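Local coordinates for putative invasin (Yersinia pseudotuberculosis IP 31758, PDB 5N40), which is an adhesin of the invasin family that probably helps the bacterium attach to host cells through a C-type lectin-like domain carried on immunoglobulin-like domains, at residues A[246-249]-A[250-254]; A[270-273]-A[274-278]; A[288-291]-A[292-296]; A[296-299]-A[300-303]. The protein carries 1 engineered substitution. All coordinates share one frame; numbering follows the deposited sequence.

How the interactions relate
All four contacts are local and lie in the C-terminal adhesion domain, which has a C-type lectin-like fold, on one side of the centre of the elongated chain. In sequence order, interaction 1 forms a turn between strands 242-245 and 258-262, interaction 2 caps helix 272-278, interaction 3 ends helix 284-293, and interaction 4 is helix 298-301. Two clusters result. Interactions 1 and 2, with centres about 13 Å apart, touch where Met278 SD of interaction 2 packs on Tyr248 and Lys253 of interaction 1. Interactions 3 and 4, about 9 Å apart between centres, share Leu296 and pack through Ile299. Centres in different clusters are about 20 to 25 Å apart, in separate parts of the domain.

Interaction 1 of 4, residues A[246-249]-A[250-254]; sequences RPYL and AAEKP
Glu252 reaches back across a tight turn to Arg246 and to the backbone of Leu249. Its CB lies near the edge of the Tyr248 ring, 4.0 Å from CD1, and CG passes the CB of Leu249. With CG anti to its carbonyl carbon (chi1 -73°) and the chain extended beyond it, the carboxylate meets the guanidinium of Arg246 end-on. The two planes are only 5° apart. Arg246 NH2 gives a salt bridge of 2.8 Å to Glu252 OE2, and NH1 bonds to OE1; both oxygens use their syn lone pairs. OE1 also accepts from Leu249 N at 2.8 Å, on its anti side, so three N-H groups grip the carboxylate and fix its rotation. This would probably favour its ionised form. The turn itself is closed by Glu252 N, which donates to Leu249 O at 2.9 Å.

Next along the chain, Lys253 bends at chi2 and crosses the Tyr248 ring, placing CE over the ring centre in a CH-pi contact, 3.5 Å from the centroid. NZ adds a cation-pi interaction at 4.6 Å from the same centroid, and a water links it to Tyr248 OH. Arg246 NE has a further salt bridge with Glu235. The turn follows strand 242-245 and packs Leu249 against Trp267 of strand 265-269, while Tyr248 and Lys253 touch Met278 of helix 272-278.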
# COMPACT_ATOMS: atom_id res chain seq x y z
N ARG A 246 12.38 -21.66 19.96
CA ARG A 246 13.20 -20.59 19.43
C ARG A 246 14.10 -20.05 20.54
O ARG A 246 13.79 -20.19 21.72
CB ARG A 246 12.33 -19.47 18.85
CG ARG A 246 11.48 -18.73 19.87
CD ARG A 246 10.98 -17.43 19.28
NE ARG A 246 10.05 -16.71 20.15
CZ ARG A 246 10.41 -15.87 21.12
NH1 ARG A 246 11.69 -15.63 21.39
NH2 ARG A 246 9.47 -15.27 21.84
N PRO A 247 15.21 -19.42 20.18
CA PRO A 247 16.03 -18.74 21.20
C PRO A 247 15.28 -17.57 21.81
O PRO A 247 14.34 -17.01 21.24
CB PRO A 247 17.26 -18.28 20.43
CG PRO A 247 16.86 -18.26 19.00
CD PRO A 247 15.82 -19.33 18.84
N TYR A 248 15.73 -17.19 23.01
CA TYR A 248 15.12 -16.11 23.77
C TYR A 248 15.72 -14.76 23.38
O TYR A 248 16.94 -14.65 23.17
CB TYR A 248 15.33 -16.32 25.27
CG TYR A 248 14.47 -17.38 25.91
CD1 TYR A 248 13.18 -17.10 26.32
CD2 TYR A 248 14.95 -18.67 26.12
CE1 TYR A 248 12.38 -18.06 26.92
CE2 TYR A 248 14.17 -19.64 26.71
CZ TYR A 248 12.88 -19.32 27.11
OH TYR A 248 12.09 -20.27 27.70
N LEU A 249 14.87 -13.74 23.32
CA LEU A 249 15.36 -12.38 23.29
C LEU A 249 16.04 -12.05 24.62
O LEU A 249 15.67 -12.57 25.67
CB LEU A 249 14.22 -11.39 23.05
CG LEU A 249 13.53 -11.39 21.69
CD1 LEU A 249 12.29 -10.50 21.72
CD2 LEU A 249 14.48 -10.94 20.59
N ALA A 250 17.03 -11.16 24.55
CA ALA A 250 17.64 -10.65 25.78
C ALA A 250 16.59 -10.07 26.71
O ALA A 250 16.63 -10.28 27.93
CB ALA A 250 18.70 -9.61 25.43
N ALA A 251 15.61 -9.36 26.14
CA ALA A 251 14.54 -8.77 26.93
C ALA A 251 13.65 -9.83 27.59
O ALA A 251 12.94 -9.51 28.55
CB ALA A 251 13.69 -7.85 26.05
N GLU A 252 13.67 -11.06 27.09
CA GLU A 252 12.93 -12.16 27.70
C GLU A 252 13.71 -12.87 28.80
O GLU A 252 13.10 -13.57 29.62
CB GLU A 252 12.53 -13.18 26.62
CG GLU A 252 11.40 -12.69 25.72
CD GLU A 252 11.14 -13.59 24.52
OE1 GLU A 252 12.11 -14.09 23.91
OE2 GLU A 252 9.95 -13.77 24.17
N LYS A 253 15.03 -12.71 28.85
CA LYS A 253 15.88 -13.33 29.86
C LYS A 253 16.85 -12.29 30.39
O LYS A 253 18.05 -12.31 30.08
CB LYS A 253 16.62 -14.54 29.29
CG LYS A 253 15.71 -15.71 28.97
CD LYS A 253 15.23 -16.42 30.23
CE LYS A 253 14.27 -17.55 29.91
NZ LYS A 253 13.75 -18.23 31.13
N PRO A 254 16.36 -11.33 31.18
CA PRO A 254 17.22 -10.23 31.64
C PRO A 254 18.34 -10.67 32.56
O PRO A 254 19.29 -9.90 32.74
CB PRO A 254 16.24 -9.31 32.37
CG PRO A 254 15.11 -10.18 32.77
CD PRO A 254 14.97 -11.18 31.65
O HOH W 1 12.99 -20.93 30.47

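Interaction 2 of 4, residues A[270-273]-A[274-278]; sequences FNQS and QAVAM
A capping box formed by Asn271 and Gln274 starts helix 272-278. Gln274 N donates to Asn271 OD1 at 2.8 Å, nearly along the C=O axis, and in return Asn271 N donates to Gln274 OE1 at 3.1 Å, almost straight (169°) and in the carbonyl plane. The two side chains cross at about a right angle, their amide planes 66° apart. Asn271 places CG between its backbone N and carbonyl carbon (chi1 65°), which turns OD1 back toward Gln274 N. Ser273 OG gives the same oxygen a second bond of 3.1 Å, from above its carbonyl plane. The box thus gives partners to the N-H groups of Asn271 and Gln274, and the regular ladder begins with Ala275 N to Asn271 O.

Beside the box, Phe270 holds an apolar flank. The CB of Gln274 lies at the edge of its ring, 4.0 Å from CD2, whereas Met278 comes over a face one helical turn further on. Met278 CE makes a CH-pi contact 3.9 Å from the ring centroid, offset toward the rim. Its SD approaches obliquely, 3.7 Å from Phe270 CZ, in a Met-aromatic contact; a bend at chi3 turns the methyl over the ring. Val348 packs against Phe270, Ala275 and Met278, and Gln272 NE2 bonds to Ser313 O of strand 311-313, joining the helix to the sheet.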
# COMPACT_ATOMS: atom_id res chain seq x y z
N PHE A 270 24.23 -17.86 26.39
CA PHE A 270 24.42 -18.66 27.59
C PHE A 270 25.68 -19.50 27.49
O PHE A 270 26.06 -19.96 26.41
CB PHE A 270 23.23 -19.60 27.82
CG PHE A 270 21.90 -18.90 27.85
CD1 PHE A 270 21.24 -18.61 26.66
CD2 PHE A 270 21.31 -18.54 29.05
CE1 PHE A 270 20.02 -17.97 26.68
CE2 PHE A 270 20.09 -17.90 29.07
CZ PHE A 270 19.44 -17.61 27.88
N ASN A 271 26.32 -19.73 28.64
CA ASN A 271 27.32 -20.78 28.74
C ASN A 271 26.61 -22.08 29.11
O ASN A 271 25.39 -22.12 29.29
CB ASN A 271 28.42 -20.42 29.74
CG ASN A 271 27.92 -20.31 31.17
OD1 ASN A 271 26.82 -20.75 31.51
ND2 ASN A 271 28.75 -19.73 32.03
N GLN A 272 27.38 -23.16 29.23
CA GLN A 272 26.77 -24.47 29.41
C GLN A 272 25.99 -24.56 30.71
O GLN A 272 24.86 -25.07 30.74
CB GLN A 272 27.85 -25.56 29.34
CG GLN A 272 27.29 -26.96 29.23
CD GLN A 272 26.67 -27.27 27.88
OE1 GLN A 272 26.97 -26.62 26.87
NE2 GLN A 272 25.80 -28.28 27.84
N SER A 273 26.57 -24.08 31.82
CA SER A 273 25.88 -24.22 33.10
C SER A 273 24.60 -23.40 33.14
O SER A 273 23.59 -23.85 33.70
CB SER A 273 26.82 -23.81 34.24
OG SER A 273 27.23 -22.47 34.11
N GLN A 274 24.60 -22.21 32.54
CA GLN A 274 23.39 -21.41 32.48
C GLN A 274 22.31 -22.11 31.68
O GLN A 274 21.12 -22.08 32.04
CB GLN A 274 23.69 -20.05 31.86
CG GLN A 274 24.45 -19.08 32.73
CD GLN A 274 24.79 -17.82 31.96
OE1 GLN A 274 25.38 -17.88 30.88
NE2 GLN A 274 24.39 -16.67 32.50
N ALA A 275 22.69 -22.72 30.55
CA ALA A 275 21.71 -23.38 29.70
C ALA A 275 21.01 -24.51 30.43
O ALA A 275 19.78 -24.58 30.46
CB ALA A 275 22.40 -23.90 28.44
N VAL A 276 21.78 -25.42 31.04
CA VAL A 276 21.18 -26.59 31.67
C VAL A 276 20.38 -26.19 32.90
O VAL A 276 19.43 -26.89 33.27
CB VAL A 276 22.27 -27.63 32.01
CG1 VAL A 276 23.01 -28.03 30.75
CG2 VAL A 276 23.24 -27.08 33.05
N ALA A 277 20.74 -25.09 33.55
CA ALA A 277 19.92 -24.59 34.64
C ALA A 277 18.60 -24.03 34.15
O ALA A 277 17.62 -24.01 34.90
CB ALA A 277 20.67 -23.52 35.43
N MET A 278 18.54 -23.59 32.89
CA MET A 278 17.34 -22.96 32.35
C MET A 278 16.35 -23.96 31.78
O MET A 278 15.13 -23.78 31.93
CB MET A 278 17.72 -21.95 31.27
CG MET A 278 16.54 -21.32 30.56
SD MET A 278 17.06 -20.06 29.39
CE MET A 278 17.96 -21.04 28.19

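Interaction 3 of 4, residues A[288-291]-A[292-296]; sequences VSLY and NLYPL
Tyr291 reaches forward past the end of helix 284-293 and accepts a hydrogen bond from the backbone of Leu296. The bond from Leu296 N to Tyr291 OH is 3.0 Å long and nearly straight (170°), giving that amide a side-chain acceptor beyond the last helical turn. CG of Tyr291 stands opposite the backbone N (chi1 168°), which sends the ring along the departing chain. Pro295 crosses it at about a right angle and lays its CA over one face, 3.9 Å from the ring centroid and offset toward the rim, in a CH-pi contact. Pro295 CB is 3.8 Å from Tyr291 CZ.

Toward the helix end the backbone bonding becomes mixed. Asn292 N donates to Val288 O at 2.9 Å, Leu293 N to Ser289 O at 3.3 Å, and Tyr294 N to Leu290 O at 3.2 Å. Leu290 O also takes a weak bond from Leu293 N, and Tyr291 O a weak one from Tyr294 N, so i-to-i+3 bonds supplement the longer-span ones here. Pro295 has no amide hydrogen, so its N, 3.0 Å from Tyr291 O, cannot continue the ladder. Ser289 OG is satisfied within the helix by Gln286 O, and Pro295 O accepts from Gln298 NE2.

Leu290 CD1 meets the edge of the Tyr294 ring, 3.9 Å from CE2. Leu290 and Tyr294 both pack on Leu237 of strand 236-239 and on Ile299 of helix 298-301, so the helix end packs on both the strand and the short helix.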
# COMPACT_ATOMS: atom_id res chain seq x y z
N VAL A 288 21.17 -31.79 14.95
CA VAL A 288 21.53 -32.06 13.56
C VAL A 288 20.31 -32.56 12.79
O VAL A 288 20.14 -32.22 11.61
CB VAL A 288 22.69 -33.07 13.49
CG1 VAL A 288 22.93 -33.51 12.06
CG2 VAL A 288 23.96 -32.47 14.08
N SER A 289 19.45 -33.36 13.43
CA SER A 289 18.24 -33.82 12.76
C SER A 289 17.31 -32.66 12.44
O SER A 289 16.62 -32.68 11.41
CB SER A 289 17.52 -34.86 13.63
OG SER A 289 16.79 -34.23 14.66
N LEU A 290 17.26 -31.64 13.30
CA LEU A 290 16.49 -30.44 12.97
C LEU A 290 17.12 -29.70 11.79
O LEU A 290 16.40 -29.27 10.87
CB LEU A 290 16.39 -29.53 14.20
CG LEU A 290 15.59 -28.23 14.03
CD1 LEU A 290 14.15 -28.54 13.69
CD2 LEU A 290 15.68 -27.38 15.28
N TYR A 291 18.45 -29.55 11.79
CA TYR A 291 19.12 -28.97 10.64
C TYR A 291 18.74 -29.70 9.35
O TYR A 291 18.46 -29.07 8.32
CB TYR A 291 20.65 -29.01 10.81
CG TYR A 291 21.32 -28.68 9.50
CD1 TYR A 291 21.39 -27.37 9.05
CD2 TYR A 291 21.82 -29.69 8.68
CE1 TYR A 291 21.97 -27.06 7.83
CE2 TYR A 291 22.39 -29.39 7.46
CZ TYR A 291 22.46 -28.08 7.04
OH TYR A 291 23.02 -27.77 5.82
N ASN A 292 18.74 -31.04 9.38
CA ASN A 292 18.45 -31.81 8.17
C ASN A 292 17.05 -31.54 7.65
O ASN A 292 16.79 -31.69 6.45
CB ASN A 292 18.64 -33.30 8.45
CG ASN A 292 20.10 -33.69 8.58
OD1 ASN A 292 20.98 -33.05 8.01
ND2 ASN A 292 20.36 -34.76 9.32
N LEU A 293 16.12 -31.16 8.53
CA LEU A 293 14.78 -30.80 8.09
C LEU A 293 14.78 -29.46 7.38
O LEU A 293 14.04 -29.26 6.41
CB LEU A 293 13.84 -30.78 9.30
CG LEU A 293 12.43 -31.34 9.15
CD1 LEU A 293 12.46 -32.79 8.70
CD2 LEU A 293 11.71 -31.22 10.48
N TYR A 294 15.61 -28.52 7.84
CA TYR A 294 15.70 -27.17 7.28
C TYR A 294 17.16 -26.85 6.96
O TYR A 294 17.79 -26.03 7.64
CB TYR A 294 15.13 -26.14 8.25
CG TYR A 294 13.74 -26.47 8.75
CD1 TYR A 294 12.62 -26.18 7.99
CD2 TYR A 294 13.56 -27.09 9.98
CE1 TYR A 294 11.34 -26.49 8.46
CE2 TYR A 294 12.30 -27.40 10.45
CZ TYR A 294 11.19 -27.10 9.68
OH TYR A 294 9.94 -27.42 10.16
N PRO A 295 17.72 -27.48 5.93
CA PRO A 295 19.17 -27.41 5.71
C PRO A 295 19.56 -26.14 4.96
O PRO A 295 18.72 -25.33 4.57
CB PRO A 295 19.44 -28.66 4.87
CG PRO A 295 18.21 -28.81 4.04
CD PRO A 295 17.05 -28.31 4.91
N LEU A 296 20.87 -25.96 4.77
CA LEU A 296 21.39 -24.87 3.92
C LEU A 296 20.96 -23.50 4.45
O LEU A 296 20.65 -22.59 3.68
CB LEU A 296 20.94 -25.06 2.47
CG LEU A 296 21.03 -26.49 1.93
CD1 LEU A 296 20.44 -26.55 0.55
CD2 LEU A 296 22.47 -27.00 1.94

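Interaction 4 of 4, residues A[296-299]-A[300-303]; sequences LNQI and QTVA
Asn297 occupies the N-cap position of the short helix 298-301, and its carbonyl oxygen grips the first turn with two bonds. Thr301 N donates to Asn297 O at 3.0 Å, in the carbonyl plane, while Gln300 N donates to it from well above that plane. The side chain makes no capping bond; instead Asn297 ND2 donates to Gln300 OE1 at 3.1 Å. That donor sits above the carbonyl plane of Gln300, with the two amides 88° apart. Gln300 has CG anti to its backbone N (chi1 -176°), which extends the chain so that OE1 reaches Asn297 ND2, and Asn297 OD1 bonds to Thr307 OG1.

One residue on, Gln298 O accepts from Val302 N at 2.9 Å and weakly from Ala303 N, closing the helix. A water that donates to Leu296 O also bonds to Thr301 OG1, bridging the chain before the cap to the last helical residue.

Ile299 rests on Trp305 and Thr307 of the following loop, and the CB of Ala303 is 3.5 Å from Ile299 O. Gln298 crosses Val302 obliquely, and the CG2 methyl of Val302 lies 3.7 Å from Gln298 CB.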
# COMPACT_ATOMS: atom_id res chain seq x y z
N LEU A 296 20.87 -25.96 4.77
CA LEU A 296 21.39 -24.87 3.92
C LEU A 296 20.96 -23.50 4.45
O LEU A 296 20.65 -22.59 3.68
CB LEU A 296 20.94 -25.06 2.47
CG LEU A 296 21.03 -26.49 1.93
CD1 LEU A 296 20.44 -26.55 0.55
CD2 LEU A 296 22.47 -27.00 1.94
N ASN A 297 20.98 -23.36 5.77
CA ASN A 297 20.59 -22.14 6.49
C ASN A 297 19.10 -21.84 6.41
O ASN A 297 18.67 -20.71 6.68
CB ASN A 297 21.38 -20.92 6.01
CG ASN A 297 21.47 -19.85 7.07
OD1 ASN A 297 21.51 -20.16 8.26
ND2 ASN A 297 21.47 -18.59 6.65
N GLN A 298 18.28 -22.84 6.07
CA GLN A 298 16.84 -22.64 6.14
C GLN A 298 16.33 -22.61 7.57
O GLN A 298 15.18 -22.21 7.79
CB GLN A 298 16.14 -23.72 5.31
CG GLN A 298 16.29 -23.45 3.80
CD GLN A 298 15.66 -24.50 2.92
OE1 GLN A 298 14.66 -24.23 2.24
NE2 GLN A 298 16.25 -25.69 2.90
N ILE A 299 17.16 -22.96 8.56
CA ILE A 299 16.81 -22.64 9.94
C ILE A 299 16.57 -21.14 10.06
O ILE A 299 15.69 -20.71 10.82
CB ILE A 299 17.91 -23.13 10.90
CG1 ILE A 299 17.89 -24.67 10.98
CG2 ILE A 299 17.75 -22.53 12.29
CD1 ILE A 299 16.66 -25.26 11.65
N GLN A 300 17.30 -20.34 9.29
CA GLN A 300 17.09 -18.90 9.25
C GLN A 300 16.06 -18.49 8.19
O GLN A 300 15.14 -17.71 8.49
CB GLN A 300 18.43 -18.18 8.98
CG GLN A 300 18.33 -16.65 9.02
CD GLN A 300 19.49 -15.96 8.31
OE1 GLN A 300 20.65 -16.24 8.57
NE2 GLN A 300 19.16 -15.06 7.39
N THR A 301 16.20 -18.97 6.96
CA THR A 301 15.39 -18.42 5.87
C THR A 301 13.98 -19.02 5.80
O THR A 301 13.12 -18.43 5.14
CB THR A 301 16.12 -18.61 4.53
OG1 THR A 301 16.53 -19.98 4.37
CG2 THR A 301 17.35 -17.72 4.48
N VAL A 302 13.71 -20.13 6.46
CA VAL A 302 12.35 -20.66 6.57
C VAL A 302 11.74 -20.34 7.93
O VAL A 302 10.63 -19.81 8.01
CB VAL A 302 12.32 -22.18 6.29
CG1 VAL A 302 10.95 -22.75 6.60
CG2 VAL A 302 12.68 -22.45 4.84
N ALA A 303 12.45 -20.67 9.01
CA ALA A 303 11.90 -20.53 10.36
C ALA A 303 12.29 -19.23 11.04
O ALA A 303 11.67 -18.87 12.04
CB ALA A 303 12.33 -21.70 11.25
O HOH W 2 19.26 -20.42 3.47